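Local coordinates for CCMAN5 (Cellulosimicrobium cellulans, PDB 2XSG), which hydrolyses alpha-mannosides as a bacterial family 92 glycoside hydrolase, and enables mannose-6-phosphate modification of yeast-produced lysosomal enzymes, at residues A[30-35]-A[280-285]. Residues are numbered along the deposited sequence; the frame is centred on the assembly and turned at random.
Sequences AQAPNG and DRTRAE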
loop_
_atom_site.group_PDB
_atom_site.type_symbol
_atom_site.label_atom_id
_atom_site.label_comp_id
_atom_site.label_asym_id
_atom_site.label_seq_id
_atom_site.Cartn_x
_atom_site.Cartn_y
_atom_site.Cartn_z
ATOM N N ALA A 30 12.824 7.247 6.276
ATOM C CA ALA A 30 12.887 8.512 5.548
ATOM C C ALA A 30 12.621 8.232 4.067
ATOM O O ALA A 30 13.287 7.387 3.456
ATOM C CB ALA A 30 14.248 9.189 5.737
ATOM N N GLN A 31 11.617 8.898 3.509
ATOM C CA GLN A 31 11.284 8.691 2.103
ATOM C C GLN A 31 10.583 9.886 1.471
ATOM O O GLN A 31 9.872 10.629 2.156
ATOM C CB GLN A 31 10.469 7.398 1.909
ATOM C CG GLN A 31 9.233 7.239 2.798
ATOM C CD GLN A 31 8.755 5.804 2.828
ATOM O OE1 GLN A 31 9.491 4.910 2.436
ATOM N NE2 GLN A 31 7.545 5.568 3.317
ATOM N N ALA A 32 10.800 10.074 0.170
ATOM C CA ALA A 32 10.095 11.118 -0.575
ATOM C C ALA A 32 8.754 10.555 -1.038
ATOM O O ALA A 32 8.554 9.335 -0.989
ATOM C CB ALA A 32 10.927 11.574 -1.775
ATOM N N PRO A 33 7.841 11.424 -1.526
ATOM C CA PRO A 33 6.578 10.890 -2.054
ATOM C C PRO A 33 6.820 9.852 -3.174
ATOM O O PRO A 33 7.560 10.130 -4.116
ATOM C CB PRO A 33 5.868 12.137 -2.596
ATOM C CG PRO A 33 6.385 13.242 -1.749
ATOM C CD PRO A 33 7.852 12.896 -1.530
ATOM N N ASN A 34 6.232 8.661 -3.032
ATOM C CA ASN A 34 6.441 7.560 -3.988
ATOM C C ASN A 34 7.916 7.276 -4.281
ATOM O O ASN A 34 8.281 6.902 -5.385
ATOM C CB ASN A 34 5.674 7.838 -5.297
ATOM C CG ASN A 34 4.180 7.789 -5.110
ATOM O OD1 ASN A 34 3.564 6.716 -5.183
ATOM N ND2 ASN A 34 3.579 8.940 -4.858
ATOM N N GLY A 35 8.762 7.459 -3.278
ATOM C CA GLY A 35 10.184 7.266 -3.438
ATOM C C GLY A 35 10.594 5.818 -3.541
ATOM O O GLY A 35 9.943 4.917 -2.980
ATOM N N ASP A 280 15.414 19.451 3.783
ATOM C CA ASP A 280 14.447 20.548 3.692
ATOM C C ASP A 280 13.628 20.458 2.411
ATOM O O ASP A 280 12.409 20.673 2.422
ATOM C CB ASP A 280 15.161 21.900 3.749
ATOM C CG ASP A 280 15.692 22.248 5.144
ATOM O OD1 ASP A 280 15.461 21.490 6.115
ATOM O OD2 ASP A 280 16.335 23.309 5.271
ATOM N N ARG A 281 14.298 20.171 1.297
ATOM C CA ARG A 281 13.609 20.090 0.001
ATOM C C ARG A 281 12.596 18.947 -0.059
ATOM O O ARG A 281 11.523 19.079 -0.661
ATOM C CB ARG A 281 14.603 19.995 -1.145
ATOM C CG ARG A 281 13.952 19.923 -2.511
ATOM C CD ARG A 281 14.979 19.637 -3.592
ATOM N NE ARG A 281 15.603 18.326 -3.408
ATOM C CZ ARG A 281 16.611 17.856 -4.141
ATOM N NH1 ARG A 281 17.135 18.587 -5.117
ATOM N NH2 ARG A 281 17.104 16.645 -3.887
ATOM N N THR A 282 12.918 17.826 0.577
ATOM C CA THR A 282 11.966 16.722 0.599
ATOM C C THR A 282 10.781 17.058 1.499
ATOM O O THR A 282 9.652 16.672 1.185
ATOM C CB THR A 282 12.613 15.406 0.992
ATOM O OG1 THR A 282 13.643 15.103 0.042
ATOM C CG2 THR A 282 11.589 14.297 0.980
ATOM N N ARG A 283 11.023 17.786 2.594
ATOM C CA ARG A 283 9.912 18.231 3.458
ATOM C C ARG A 283 8.941 19.111 2.677
ATOM O O ARG A 283 7.728 18.938 2.801
ATOM C CB ARG A 283 10.380 18.936 4.741
ATOM C CG ARG A 283 9.213 19.294 5.695
ATOM C CD ARG A 283 9.629 20.259 6.820
ATOM N NE ARG A 283 8.591 20.365 7.852
ATOM C CZ ARG A 283 8.463 19.541 8.896
ATOM N NH1 ARG A 283 9.305 18.530 9.074
ATOM N NH2 ARG A 283 7.482 19.724 9.770
ATOM N N ALA A 284 9.479 20.028 1.860
ATOM C CA ALA A 284 8.656 20.907 1.026
ATOM C C ALA A 284 7.896 20.127 -0.036
ATOM O O ALA A 284 6.717 20.381 -0.279
ATOM C CB ALA A 284 9.504 22.023 0.374
ATOM N N GLU A 285 8.571 19.188 -0.680
ATOM C CA GLU A 285 7.890 18.287 -1.600
ATOM C C GLU A 285 6.706 17.562 -0.908
ATOM O O GLU A 285 5.622 17.433 -1.501
ATOM C CB GLU A 285 8.892 17.309 -2.236
ATOM C CG GLU A 285 8.279 16.369 -3.261
ATOM C CD GLU A 285 9.291 15.390 -3.855
ATOM O OE1 GLU A 285 10.516 15.553 -3.593
ATOM O OE2 GLU A 285 8.845 14.458 -4.581
HETATM O O HOH W 1 9.441 11.735 -5.101
#
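Glu285 passes obliquely across the CD-CG edge of the Pro33 ring. Its OE2 comes nearest, 3.6 Å from Pro33 CD, and its CG is 4.0 Å from Pro33 CG. Glu285 reaches this far because CG is anti to the backbone N (chi1 -177°) and the chain stays extended beyond it. One helical turn earlier, the methyl of Thr282 meets Ala32. Thr282 CG2 is 3.8 Å from Ala32 CA and 3.9 Å from Ala32 CB. No direct hydrogen bond joins the two segments. A water links them instead, donating to Pro33 O at 2.7 Å and to Glu285 OE2 at 2.8 Å. With an alanine at Glu285, this water is likely to lose its acceptor on the helix, and a gap would probably open beside the proline ring.

The loop is shaped by a type II beta turn from Ala32 to Gly35, closed by Gly35 N to Ala32 O at 3.0 Å. Pro33 is the second residue of the turn. Gln31 O accepts a hydrogen bond from Trp286 NE1, a polar tie to the same helix, and Pro33 also touches Trp286 and Thr289.

The contact thus fastens a loop of the N-terminal family region, just before strand 40-44, to helix 275-290 of the catalytic region. Asn34, in the same turn, touches helix 368-387. The rotation of Thr282 divides its branches: CG2 faces Ala32, while OG1 is hydrogen-bonded to Ala140 O and so ties helix 275-290 to strand 133-140 of the large antiparallel sheet.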